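Local coordinates for uncharacterized protein (Bacteroides ovatus CL02T12C04, PDB 6PTM), which probably hydrolyses carrageenan chains from their ends as an exo-acting carrageenase of glycoside hydrolase family 42, at residues 348-353 with 358-363; 403-408 with 571-576; 295-298 with 302-305; 331-336 with 653-658. All coordinates share one frame; numbering follows the deposited sequence.

Contact 1: residues 348-353 with 358-363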
loop_
_atom_site.group_PDB
_atom_site.type_symbol
_atom_site.label_atom_id
_atom_site.label_comp_id
_atom_site.label_asym_id
_atom_site.label_seq_id
_atom_site.Cartn_x
_atom_site.Cartn_y
_atom_site.Cartn_z
ATOM N N ARG A 348 -19.823 5.922 25.453
ATOM C CA ARG A 348 -18.545 6.404 24.855
ATOM C C ARG A 348 -17.817 5.279 24.091
ATOM O O ARG A 348 -16.746 5.524 23.564
ATOM C CB ARG A 348 -17.629 6.936 25.955
ATOM C CG ARG A 348 -17.880 8.401 26.299
ATOM C CD ARG A 348 -19.324 8.728 26.615
ATOM N NE ARG A 348 -19.426 9.997 27.324
ATOM C CZ ARG A 348 -20.565 10.603 27.626
ATOM N NH1 ARG A 348 -21.722 10.098 27.246
ATOM N NH2 ARG A 348 -20.535 11.745 28.297
ATOM N N ILE A 349 -18.367 4.076 24.064
ATOM C CA ILE A 349 -17.842 2.913 23.304
ATOM C C ILE A 349 -19.060 2.145 22.796
ATOM O O ILE A 349 -20.083 2.177 23.495
ATOM C CB ILE A 349 -16.921 2.077 24.215
ATOM C CG1 ILE A 349 -16.083 1.096 23.391
ATOM C CG2 ILE A 349 -17.728 1.360 25.308
ATOM C CD1 ILE A 349 -14.844 0.626 24.097
ATOM N N MET A 350 -18.963 1.532 21.612
ATOM C CA MET A 350 -20.059 0.817 20.978
ATOM C C MET A 350 -19.948 -0.679 21.326
ATOM O O MET A 350 -18.838 -1.184 21.679
ATOM C CB MET A 350 -20.033 0.997 19.461
ATOM C CG MET A 350 -20.338 2.414 19.007
ATOM S SD MET A 350 -22.029 2.871 19.342
ATOM C CE MET A 350 -21.766 3.781 20.856
ATOM N N GLN A 351 -21.071 -1.363 21.183
ATOM C CA GLN A 351 -21.162 -2.846 21.247
ATOM C C GLN A 351 -21.333 -3.365 19.818
ATOM O O GLN A 351 -22.078 -2.739 19.033
ATOM C CB GLN A 351 -22.307 -3.253 22.194
ATOM C CG GLN A 351 -22.184 -2.694 23.617
ATOM C CD GLN A 351 -20.946 -3.153 24.351
ATOM O OE1 GLN A 351 -20.551 -4.317 24.256
ATOM N NE2 GLN A 351 -20.317 -2.252 25.104
ATOM N N ALA A 352 -20.702 -4.485 19.491
ATOM C CA ALA A 352 -20.851 -5.139 18.177
ATOM C C ALA A 352 -22.325 -5.407 17.883
ATOM O O ALA A 352 -22.717 -5.222 16.759
ATOM C CB ALA A 352 -20.041 -6.414 18.136
ATOM N N SER A 353 -23.129 -5.789 18.875
ATOM C CA SER A 353 -24.596 -6.058 18.742
ATOM C C SER A 353 -25.383 -4.846 18.229
ATOM O O SER A 353 -26.505 -5.047 17.748
ATOM C CB SER A 353 -25.198 -6.472 20.052
ATOM O OG SER A 353 -25.015 -5.432 21.013
ATOM N N PRO A 358 -29.042 3.224 14.221
ATOM C CA PRO A 358 -28.657 4.610 13.964
ATOM C C PRO A 358 -27.596 5.170 14.907
ATOM O O PRO A 358 -26.684 5.784 14.371
ATOM C CB PRO A 358 -29.997 5.347 14.047
ATOM C CG PRO A 358 -30.962 4.287 13.556
ATOM C CD PRO A 358 -30.508 3.063 14.326
ATOM N N MET A 359 -27.645 4.874 16.208
ATOM C CA MET A 359 -26.640 5.419 17.142
ATOM C C MET A 359 -25.253 4.871 16.750
ATOM O O MET A 359 -24.262 5.616 16.824
ATOM C CB MET A 359 -26.922 5.084 18.602
ATOM C CG MET A 359 -25.815 5.589 19.464
ATOM S SD MET A 359 -25.976 5.317 21.223
ATOM C CE MET A 359 -25.771 3.532 21.287
ATOM N N TYR A 360 -25.201 3.608 16.367
ATOM C CA TYR A 360 -23.945 2.943 15.967
ATOM C C TYR A 360 -23.420 3.620 14.722
ATOM O O TYR A 360 -22.206 3.887 14.668
ATOM C CB TYR A 360 -24.195 1.460 15.745
ATOM C CG TYR A 360 -22.992 0.646 15.341
ATOM C CD1 TYR A 360 -22.550 0.619 14.020
ATOM C CD2 TYR A 360 -22.334 -0.157 16.262
ATOM C CE1 TYR A 360 -21.481 -0.177 13.633
ATOM C CE2 TYR A 360 -21.275 -0.960 15.886
ATOM C CZ TYR A 360 -20.864 -0.995 14.565
ATOM O OH TYR A 360 -19.814 -1.793 14.209
ATOM N N PHE A 361 -24.291 3.814 13.729
ATOM C CA PHE A 361 -23.882 4.414 12.454
ATOM C C PHE A 361 -23.247 5.780 12.732
ATOM O O PHE A 361 -22.173 6.110 12.211
ATOM C CB PHE A 361 -25.064 4.575 11.502
ATOM C CG PHE A 361 -24.578 5.277 10.275
ATOM C CD1 PHE A 361 -24.566 6.652 10.213
ATOM C CD2 PHE A 361 -23.980 4.552 9.266
ATOM C CE1 PHE A 361 -24.030 7.306 9.120
ATOM C CE2 PHE A 361 -23.414 5.202 8.188
ATOM C CZ PHE A 361 -23.441 6.578 8.115
ATOM N N ASP A 362 -23.960 6.587 13.505
ATOM C CA ASP A 362 -23.567 7.967 13.870
ATOM C C ASP A 362 -22.217 7.931 14.568
ATOM O O ASP A 362 -21.361 8.797 14.251
ATOM C CB ASP A 362 -24.645 8.640 14.709
ATOM C CG ASP A 362 -25.816 9.151 13.878
ATOM O OD1 ASP A 362 -25.716 9.124 12.610
ATOM O OD2 ASP A 362 -26.823 9.523 14.485
ATOM N N PHE A 363 -22.038 7.009 15.513
ATOM C CA PHE A 363 -20.782 6.938 16.298
ATOM C C PHE A 363 -19.601 6.671 15.338
ATOM O O PHE A 363 -18.553 7.354 15.424
ATOM C CB PHE A 363 -20.900 5.880 17.390
ATOM C CG PHE A 363 -19.906 6.074 18.495
ATOM C CD1 PHE A 363 -20.280 6.706 19.666
ATOM C CD2 PHE A 363 -18.614 5.579 18.377
ATOM C CE1 PHE A 363 -19.345 6.932 20.666
ATOM C CE2 PHE A 363 -17.692 5.774 19.395
ATOM C CZ PHE A 363 -18.059 6.457 20.536
#
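M350 meets F363 and Y360 in a pair of Met-aromatic contacts, which fold the loop 348-353 back over the first turns of helix 358-385 in the catalytic barrel. M350 has by far the most surface buried, followed by F363 and Y360. Its chain is bent at both chi2 (-68°) and chi3 (99°), and this curls the thioether over the helix instead of letting it run straight past. The terminal methyl therefore lies over one face of the F363 ring, with CE 4.0 Å from the ring centroid and 29° off the normal, a CH-pi contact. The sulfur approaches the same ring obliquely, SD lying 4.6 Å from its centroid; the Y360 ring, also oblique to the sulfur, is farther, its centroid 5.3 Å from SD. Y360 takes the other end of M350 at its ring atom CD2, 4.1 Å from M350 CB. From the helix, M359 adds a methyl-to-methyl touch, its CE 4.0 Å from M350 CE. F363 is also packed edge-to-face with F316, so its ring joins the loop to helix 310-324. A leucine in place of F363 would probably leave the M350 methyl without a flat face to lie on and the F316 ring without its aromatic mate. The loop's course past the helix is further set by backbone hydrogen bonds between M350 and both C298 and E300. Loop carbonyls complete the contact: R348 O reaches F363 CZ obliquely, and Q351 O lies near the plane of the Y360 ring, at its edge, 3.7 Å from CE2.

Contact 2: residues 403-408 with 571-576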
loop_
_atom_site.group_PDB
_atom_site.type_symbol
_atom_site.label_atom_id
_atom_site.label_comp_id
_atom_site.label_asym_id
_atom_site.label_seq_id
_atom_site.Cartn_x
_atom_site.Cartn_y
_atom_site.Cartn_z
ATOM N N ASN A 403 -13.518 -5.816 6.795
ATOM C CA ASN A 403 -14.939 -5.464 7.026
ATOM C C ASN A 403 -15.130 -4.379 8.092
ATOM O O ASN A 403 -16.207 -3.746 8.060
ATOM C CB ASN A 403 -15.749 -6.709 7.370
ATOM C CG ASN A 403 -15.856 -7.657 6.197
ATOM O OD1 ASN A 403 -16.196 -7.234 5.092
ATOM N ND2 ASN A 403 -15.494 -8.908 6.378
ATOM N N LYS A 404 -14.169 -4.169 8.987
ATOM C CA LYS A 404 -14.332 -3.301 10.175
ATOM C C LYS A 404 -14.292 -1.818 9.768
ATOM O O LYS A 404 -13.426 -1.435 8.931
ATOM C CB LYS A 404 -13.295 -3.679 11.235
ATOM C CG LYS A 404 -13.388 -5.142 11.711
ATOM C CD LYS A 404 -12.426 -5.507 12.835
ATOM N N ARG A 405 -15.170 -1.012 10.373
ATOM C CA ARG A 405 -15.259 0.454 10.126
ATOM C C ARG A 405 -15.352 1.222 11.445
ATOM O O ARG A 405 -15.822 2.357 11.397
ATOM C CB ARG A 405 -16.441 0.726 9.184
ATOM C CG ARG A 405 -16.186 0.331 7.736
ATOM C CD ARG A 405 -14.982 1.056 7.128
ATOM N NE ARG A 405 -14.858 0.770 5.707
ATOM C CZ ARG A 405 -14.361 -0.344 5.189
ATOM N NH1 ARG A 405 -13.858 -1.302 5.966
ATOM N NH2 ARG A 405 -14.370 -0.488 3.876
ATOM N N ASP A 406 -14.849 0.679 12.567
ATOM C CA ASP A 406 -14.861 1.382 13.868
ATOM C C ASP A 406 -13.546 2.120 14.125
ATOM O O ASP A 406 -13.440 2.751 15.175
ATOM C CB ASP A 406 -15.197 0.419 15.005
ATOM C CG ASP A 406 -14.147 -0.662 15.178
ATOM O OD1 ASP A 406 -13.931 -1.419 14.190
ATOM O OD2 ASP A 406 -13.522 -0.663 16.240
ATOM N N SER A 407 -12.563 2.048 13.227
ATOM C CA SER A 407 -11.199 2.588 13.460
ATOM C C SER A 407 -11.172 4.122 13.360
ATOM O O SER A 407 -10.159 4.693 13.761
ATOM C CB SER A 407 -10.212 2.026 12.462
ATOM O OG SER A 407 -10.586 2.424 11.154
ATOM N N GLY A 408 -12.171 4.741 12.732
ATOM C CA GLY A 408 -12.175 6.190 12.434
ATOM C C GLY A 408 -11.337 6.499 11.194
ATOM O O GLY A 408 -11.084 7.688 10.887
ATOM N N ALA A 571 -22.118 4.170 3.825
ATOM C CA ALA A 571 -23.493 3.786 4.249
ATOM C C ALA A 571 -23.615 2.258 4.389
ATOM O O ALA A 571 -24.190 1.802 5.372
ATOM C CB ALA A 571 -24.517 4.328 3.263
ATOM N N SER A 572 -23.105 1.478 3.431
ATOM C CA SER A 572 -23.145 -0.009 3.486
ATOM C C SER A 572 -22.004 -0.568 4.333
ATOM O O SER A 572 -22.284 -1.541 5.032
ATOM C CB SER A 572 -23.167 -0.644 2.114
ATOM O OG SER A 572 -24.432 -0.492 1.486
ATOM N N SER A 573 -20.768 -0.034 4.282
ATOM C CA SER A 573 -19.623 -0.653 5.012
ATOM C C SER A 573 -19.814 -0.506 6.515
ATOM O O SER A 573 -19.432 -1.435 7.262
ATOM C CB SER A 573 -18.279 -0.121 4.553
ATOM O OG SER A 573 -18.228 1.288 4.657
ATOM N N ILE A 574 -20.339 0.635 6.985
ATOM C CA ILE A 574 -20.536 0.852 8.442
ATOM C C ILE A 574 -21.673 -0.054 8.952
ATOM O O ILE A 574 -21.506 -0.612 10.030
ATOM C CB ILE A 574 -20.741 2.342 8.756
ATOM C CG1 ILE A 574 -19.470 3.160 8.451
ATOM C CG2 ILE A 574 -21.185 2.494 10.209
ATOM C CD1 ILE A 574 -19.658 4.688 8.591
ATOM N N ASN A 575 -22.781 -0.193 8.217
ATOM C CA ASN A 575 -24.003 -0.900 8.700
ATOM C C ASN A 575 -23.867 -2.423 8.517
ATOM O O ASN A 575 -24.478 -3.150 9.291
ATOM C CB ASN A 575 -25.274 -0.427 7.992
ATOM C CG ASN A 575 -25.780 0.899 8.509
ATOM O OD1 ASN A 575 -26.164 0.957 9.671
ATOM N ND2 ASN A 575 -25.798 1.936 7.659
ATOM N N LYS A 576 -23.067 -2.917 7.577
ATOM C CA LYS A 576 -22.995 -4.379 7.301
ATOM C C LYS A 576 -21.762 -5.002 7.966
ATOM O O LYS A 576 -20.726 -4.353 8.093
ATOM C CB LYS A 576 -22.995 -4.665 5.801
ATOM C CG LYS A 576 -24.283 -4.411 5.052
ATOM C CD LYS A 576 -24.113 -4.538 3.555
ATOM C CE LYS A 576 -23.447 -5.848 3.142
ATOM N NZ LYS A 576 -23.309 -5.969 1.668
HETATM O O HOH W 1 -18.281 -2.339 9.517
HETATM O O HOH W 2 -18.543 -4.291 6.419
#
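R405 lies against S573 and I574 where the loop after the fifth strand of the catalytic (beta/alpha)8 barrel meets helix 570-575, which belongs to the following domain built on a parallel sheet. The tight part is made by the aliphatic stem and guanidinium of R405. R405 CB is 4.0 Å from I574 CG1, and one atom further along R405 CG comes to 3.7 Å from S573 O. A bend at chi2 (-59°) then carries the chain along the serine, and S573 CB ends up over one face of the guanidinium, 3.7 Å from R405 NE. This is face packing, and the N-H groups at the edge go to other partners. NH1 bonds to K404 O at 3.0 Å, with that oxygen lying in the guanidinium plane, and also to D402 O; NH2 reaches W400 O and Y568 OH. Since Y568 OH also bonds to S573 OG, the tyrosine ties the two sides together. With an alanine at R405, S573 CB would probably lose the flat group it packs on, and the W400 carbonyl its donor. The other side is loose. N403 and K576 are partly exposed, and there the backbones are joined through water rather than by direct contact; N403 O and S573 O stay 4.0 Å apart. Two waters sit at N403 O: one bridges it to S573 O, and the second, 2.9 Å from N403 O, is bonded to K576 O at a distance of 2.8 Å.

Contact 3: residues 295-298 with 302-305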
loop_
_atom_site.group_PDB
_atom_site.type_symbol
_atom_site.label_atom_id
_atom_site.label_comp_id
_atom_site.label_asym_id
_atom_site.label_seq_id
_atom_site.Cartn_x
_atom_site.Cartn_y
_atom_site.Cartn_z
ATOM N N HIS A 295 -5.416 4.362 14.407
ATOM C CA HIS A 295 -6.773 3.797 14.540
ATOM C C HIS A 295 -7.283 4.124 15.937
ATOM O O HIS A 295 -6.441 4.236 16.891
ATOM C CB HIS A 295 -6.832 2.302 14.169
ATOM C CG HIS A 295 -5.655 1.471 14.598
ATOM N ND1 HIS A 295 -5.585 0.885 15.834
ATOM C CD2 HIS A 295 -4.545 1.063 13.928
ATOM C CE1 HIS A 295 -4.459 0.202 15.941
ATOM N NE2 HIS A 295 -3.808 0.266 14.776
ATOM N N TRP A 296 -8.592 4.346 15.994
ATOM C CA TRP A 296 -9.371 4.726 17.194
ATOM C C TRP A 296 -10.515 3.737 17.359
ATOM O O TRP A 296 -11.695 4.172 17.412
ATOM C CB TRP A 296 -9.845 6.175 17.065
ATOM C CG TRP A 296 -8.734 7.168 17.245
ATOM C CD1 TRP A 296 -8.424 7.827 18.396
ATOM C CD2 TRP A 296 -7.763 7.597 16.273
ATOM N NE1 TRP A 296 -7.355 8.652 18.208
ATOM C CE2 TRP A 296 -6.945 8.560 16.911
ATOM C CE3 TRP A 296 -7.556 7.327 14.920
ATOM C CZ2 TRP A 296 -5.899 9.202 16.262
ATOM C CZ3 TRP A 296 -6.525 7.966 14.271
ATOM C CH2 TRP A 296 -5.702 8.884 14.934
ATOM N N ASN A 297 -10.169 2.443 17.335
ATOM C CA ASN A 297 -11.166 1.357 17.449
ATOM C C ASN A 297 -11.968 1.579 18.732
ATOM O O ASN A 297 -11.381 1.955 19.757
ATOM C CB ASN A 297 -10.550 -0.038 17.473
ATOM C CG ASN A 297 -9.773 -0.377 16.219
ATOM O OD1 ASN A 297 -10.028 0.192 15.159
ATOM N ND2 ASN A 297 -8.883 -1.372 16.308
ATOM N N CYS A 298 -13.271 1.346 18.656
ATOM C CA CYS A 298 -14.242 1.794 19.674
ATOM C C CYS A 298 -15.356 0.742 19.830
ATOM O O CYS A 298 -16.461 1.122 20.210
ATOM C CB CYS A 298 -14.760 3.172 19.276
ATOM S SG CYS A 298 -15.698 3.193 17.726
ATOM N N THR A 302 -12.651 -5.568 21.660
ATOM C CA THR A 302 -11.927 -5.818 20.398
ATOM C C THR A 302 -10.535 -5.213 20.546
ATOM O O THR A 302 -10.344 -4.288 21.374
ATOM C CB THR A 302 -12.678 -5.285 19.168
ATOM O OG1 THR A 302 -12.650 -3.858 19.275
ATOM C CG2 THR A 302 -14.080 -5.851 19.049
ATOM N N TRP A 303 -9.627 -5.698 19.708
ATOM C CA TRP A 303 -8.202 -5.299 19.677
ATOM C C TRP A 303 -8.091 -3.782 19.493
ATOM O O TRP A 303 -8.771 -3.233 18.579
ATOM C CB TRP A 303 -7.511 -6.064 18.555
ATOM C CG TRP A 303 -6.198 -5.471 18.175
ATOM C CD1 TRP A 303 -5.020 -5.560 18.872
ATOM C CD2 TRP A 303 -5.938 -4.665 17.010
ATOM N NE1 TRP A 303 -4.041 -4.862 18.212
ATOM C CE2 TRP A 303 -4.572 -4.294 17.075
ATOM C CE3 TRP A 303 -6.710 -4.218 15.926
ATOM C CZ2 TRP A 303 -3.984 -3.510 16.077
ATOM C CZ3 TRP A 303 -6.131 -3.430 14.949
ATOM C CH2 TRP A 303 -4.780 -3.086 15.031
ATOM N N ALA A 304 -7.252 -3.164 20.323
ATOM C CA ALA A 304 -6.844 -1.741 20.310
ATOM C C ALA A 304 -8.069 -0.833 20.464
ATOM O O ALA A 304 -7.997 0.271 19.993
ATOM C CB ALA A 304 -6.081 -1.414 19.036
ATOM N N SER A 305 -9.148 -1.302 21.089
ATOM C CA SER A 305 -10.362 -0.491 21.344
ATOM C C SER A 305 -10.209 0.280 22.660
ATOM O O SER A 305 -9.527 -0.172 23.590
ATOM C CB SER A 305 -11.606 -1.344 21.298
ATOM O OG SER A 305 -11.466 -2.426 22.218
HETATM O O HOH W 3 -7.364 1.654 17.932
#
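H295 and W303 are brought together by two first torsions: chi1 of 38° puts H295 CG between its backbone N and carbonyl carbon, and chi1 of 163° swings the W303 ring back beside its own carbonyl. The two side chains then cross at about a right angle, the imidazole and the six-membered ring of the tryptophan tilted 44° to each other, with H295 CE1 3.4 Å from W303 CH2. A304 CB fills the corner: it meets the imidazole at its edge, 3.8 Å from CE1, and sits over a face of the indole. N297 supplies the direct polar tie. Its ND2 donates to W303 O at 2.9 Å, the acceptor lying in the amide plane. Backbone contact continues with a CA-H...O approach of S305 CA to N297 O, 3.1 Å. A water completes the join, bonded to H295 ND1, to N297 N as acceptor, and to A304 O, at 2.6 Å, as donor. A304 has positive phi because T302 to S305 form a type II beta turn; the turn lies in the loop after strand 288-292 and folds back on the earlier part of that loop. This is the fourth strand of the barrel, whose end in GH42 relatives carries the acid/base glutamate.

Contact 4: residues 331-336 with 653-658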
loop_
_atom_site.group_PDB
_atom_site.type_symbol
_atom_site.label_atom_id
_atom_site.label_comp_id
_atom_site.label_asym_id
_atom_site.label_seq_id
_atom_site.Cartn_x
_atom_site.Cartn_y
_atom_site.Cartn_z
ATOM N N ASN A 331 -33.785 11.936 17.974
ATOM C CA ASN A 331 -34.625 11.178 18.939
ATOM C C ASN A 331 -35.418 10.109 18.163
ATOM O O ASN A 331 -35.521 9.000 18.673
ATOM C CB ASN A 331 -35.559 12.106 19.737
ATOM C CG ASN A 331 -34.889 12.793 20.914
ATOM O OD1 ASN A 331 -33.852 12.354 21.422
ATOM N ND2 ASN A 331 -35.455 13.892 21.364
ATOM N N GLU A 332 -35.985 10.454 17.007
ATOM C CA GLU A 332 -36.757 9.523 16.146
ATOM C C GLU A 332 -35.848 8.356 15.754
ATOM O O GLU A 332 -36.330 7.234 15.685
ATOM C CB GLU A 332 -37.189 10.167 14.826
ATOM C CG GLU A 332 -38.363 11.110 14.905
ATOM C CD GLU A 332 -38.491 12.045 13.702
ATOM O OE1 GLU A 332 -37.845 11.768 12.642
ATOM O OE2 GLU A 332 -39.197 13.081 13.832
ATOM N N LEU A 333 -34.594 8.624 15.396
ATOM C CA LEU A 333 -33.691 7.552 14.865
ATOM C C LEU A 333 -33.107 6.711 16.007
ATOM O O LEU A 333 -33.025 5.485 15.881
ATOM C CB LEU A 333 -32.584 8.177 14.024
ATOM C CG LEU A 333 -33.045 8.693 12.663
ATOM C CD1 LEU A 333 -32.025 9.631 12.043
ATOM C CD2 LEU A 333 -33.386 7.542 11.721
ATOM N N TRP A 334 -32.697 7.356 17.089
ATOM C CA TRP A 334 -32.031 6.677 18.216
ATOM C C TRP A 334 -33.058 6.064 19.191
ATOM O O TRP A 334 -32.598 5.386 20.114
ATOM C CB TRP A 334 -31.188 7.695 18.958
ATOM C CG TRP A 334 -29.894 8.081 18.345
ATOM C CD1 TRP A 334 -29.605 8.292 17.030
ATOM C CD2 TRP A 334 -28.732 8.458 19.088
ATOM N NE1 TRP A 334 -28.298 8.708 16.901
ATOM C CE2 TRP A 334 -27.761 8.881 18.153
ATOM C CE3 TRP A 334 -28.436 8.528 20.458
ATOM C CZ2 TRP A 334 -26.488 9.277 18.546
ATOM C CZ3 TRP A 334 -27.182 8.947 20.841
ATOM C CH2 TRP A 334 -26.214 9.288 19.888
ATOM N N SER A 335 -34.353 6.419 19.068
ATOM C CA SER A 335 -35.458 6.094 20.014
ATOM C C SER A 335 -35.136 6.673 21.391
ATOM O O SER A 335 -35.137 5.941 22.349
ATOM C CB SER A 335 -35.710 4.620 20.095
ATOM O OG SER A 335 -36.095 4.160 18.816
ATOM N N THR A 336 -34.853 7.965 21.457
ATOM C CA THR A 336 -34.409 8.651 22.675
ATOM C C THR A 336 -35.352 9.843 22.874
ATOM O O THR A 336 -36.200 10.078 21.977
ATOM C CB THR A 336 -32.918 9.020 22.599
ATOM O OG1 THR A 336 -32.729 9.691 21.354
ATOM C CG2 THR A 336 -31.966 7.836 22.686
ATOM N N TYR A 653 -29.702 4.751 7.661
ATOM C CA TYR A 653 -30.443 4.407 8.894
ATOM C C TYR A 653 -31.420 3.263 8.624
ATOM O O TYR A 653 -32.171 2.982 9.536
ATOM C CB TYR A 653 -31.108 5.655 9.487
ATOM C CG TYR A 653 -30.123 6.737 9.822
ATOM C CD1 TYR A 653 -29.142 6.521 10.778
ATOM C CD2 TYR A 653 -30.136 7.950 9.156
ATOM C CE1 TYR A 653 -28.238 7.513 11.104
ATOM C CE2 TYR A 653 -29.232 8.947 9.464
ATOM C CZ TYR A 653 -28.268 8.716 10.427
ATOM O OH TYR A 653 -27.363 9.699 10.715
ATOM N N GLY A 654 -31.325 2.589 7.477
ATOM C CA GLY A 654 -32.205 1.469 7.100
ATOM C C GLY A 654 -33.623 1.907 6.752
ATOM O O GLY A 654 -34.522 1.034 6.733
ATOM N N ARG A 655 -33.855 3.193 6.486
ATOM C CA ARG A 655 -35.212 3.671 6.144
ATOM C C ARG A 655 -35.394 3.469 4.629
ATOM O O ARG A 655 -34.465 3.858 3.862
ATOM C CB ARG A 655 -35.406 5.130 6.591
ATOM C CG ARG A 655 -35.273 5.376 8.090
ATOM C CD ARG A 655 -35.392 6.847 8.530
ATOM N NE ARG A 655 -34.381 7.750 7.957
ATOM C CZ ARG A 655 -34.141 9.022 8.320
ATOM N NH1 ARG A 655 -34.811 9.628 9.293
ATOM N NH2 ARG A 655 -33.214 9.706 7.684
ATOM N N LYS A 656 -36.553 2.946 4.193
ATOM C CA LYS A 656 -36.870 2.713 2.751
ATOM C C LYS A 656 -36.558 4.015 2.025
ATOM O O LYS A 656 -36.960 5.056 2.496
ATOM C CB LYS A 656 -38.326 2.290 2.490
ATOM N N ILE A 657 -35.815 3.954 0.937
ATOM C CA ILE A 657 -35.311 5.164 0.238
ATOM C C ILE A 657 -36.462 5.787 -0.576
ATOM O O ILE A 657 -37.187 5.027 -1.253
ATOM C CB ILE A 657 -34.069 4.773 -0.592
ATOM C CG1 ILE A 657 -33.161 5.977 -0.838
ATOM C CG2 ILE A 657 -34.448 4.047 -1.876
ATOM C CD1 ILE A 657 -32.168 6.212 0.265
ATOM N N ASP A 658 -36.630 7.115 -0.479
ATOM C CA ASP A 658 -37.720 7.919 -1.103
ATOM C C ASP A 658 -37.522 7.899 -2.620
ATOM O O ASP A 658 -38.513 7.876 -3.340
ATOM C CB ASP A 658 -37.725 9.362 -0.573
HETATM O O HOH W 4 -35.017 11.478 11.810
#
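L333 covers two flat groups at once: its CD1 lies over one face of the Y653 ring and its CD2 over one face of the R655 guanidinium. The contact joins helix 327-334, part of the long excursion between barrel strands 288-292 and 391-394, to a loop of the following domain that links parallel-sheet strands 640-643 and 667-670. CD1 stands 3.9 Å from the ring centroid, only 15° off the normal, which makes a clear CH-pi contact, displaced toward the CD2-CE2 rim of the tyrosine. At the outer end of the same ring, Y653 OH is bonded to D362 and K323, so the hydroxyl is held while CD1 lies on the face; P358 also touches this ring. L333 CD2 packs 3.7 Å from Y653 CB and reaches 3.5 Å from R655 NH1. In the leucine, chi2 of 164° turns the isopropyl fork so that CD1 faces the Y653 ring and CD2 the guanidinium. The guanidinium comes over L333 because the R655 chain turns at chi3 (-60°), and it is steadied there by a salt bridge from NE to D651, whose carboxylate also takes the backbone N of Y653. On the solvent side the neighbours are polar. E332 and R655 carry opposite charges but do not touch, E332 OE1 being 5.0 Å from R655 NH1. A single water links them: it donates to E332 OE1 at 3.0 Å and accepts from R655 NH1, 3.1 Å away, in a weak bond.

Along the chain contact 3 comes first, then contact 1, with contact 2 beyond it; the halves of contact 4, 331-336 and 653-658, lie before and after both of the latter. Contacts 1 and 3 sit in the long excursion between barrel strands 288-292 and 391-394, centres about 13 Å apart, and meet where M350 N probably bonds C298 O. Contact 2 lies about 11 Å from contact 1, with F361 packing on I574 and N575. Contacts 1 and 4, about 14 Å apart, touch through D362 of helix 358-385, which probably bonds both sides of contact 4. Contacts 2 and 4 thus join the barrel to the parallel-sheet domain at two places, centres about 18 Å apart.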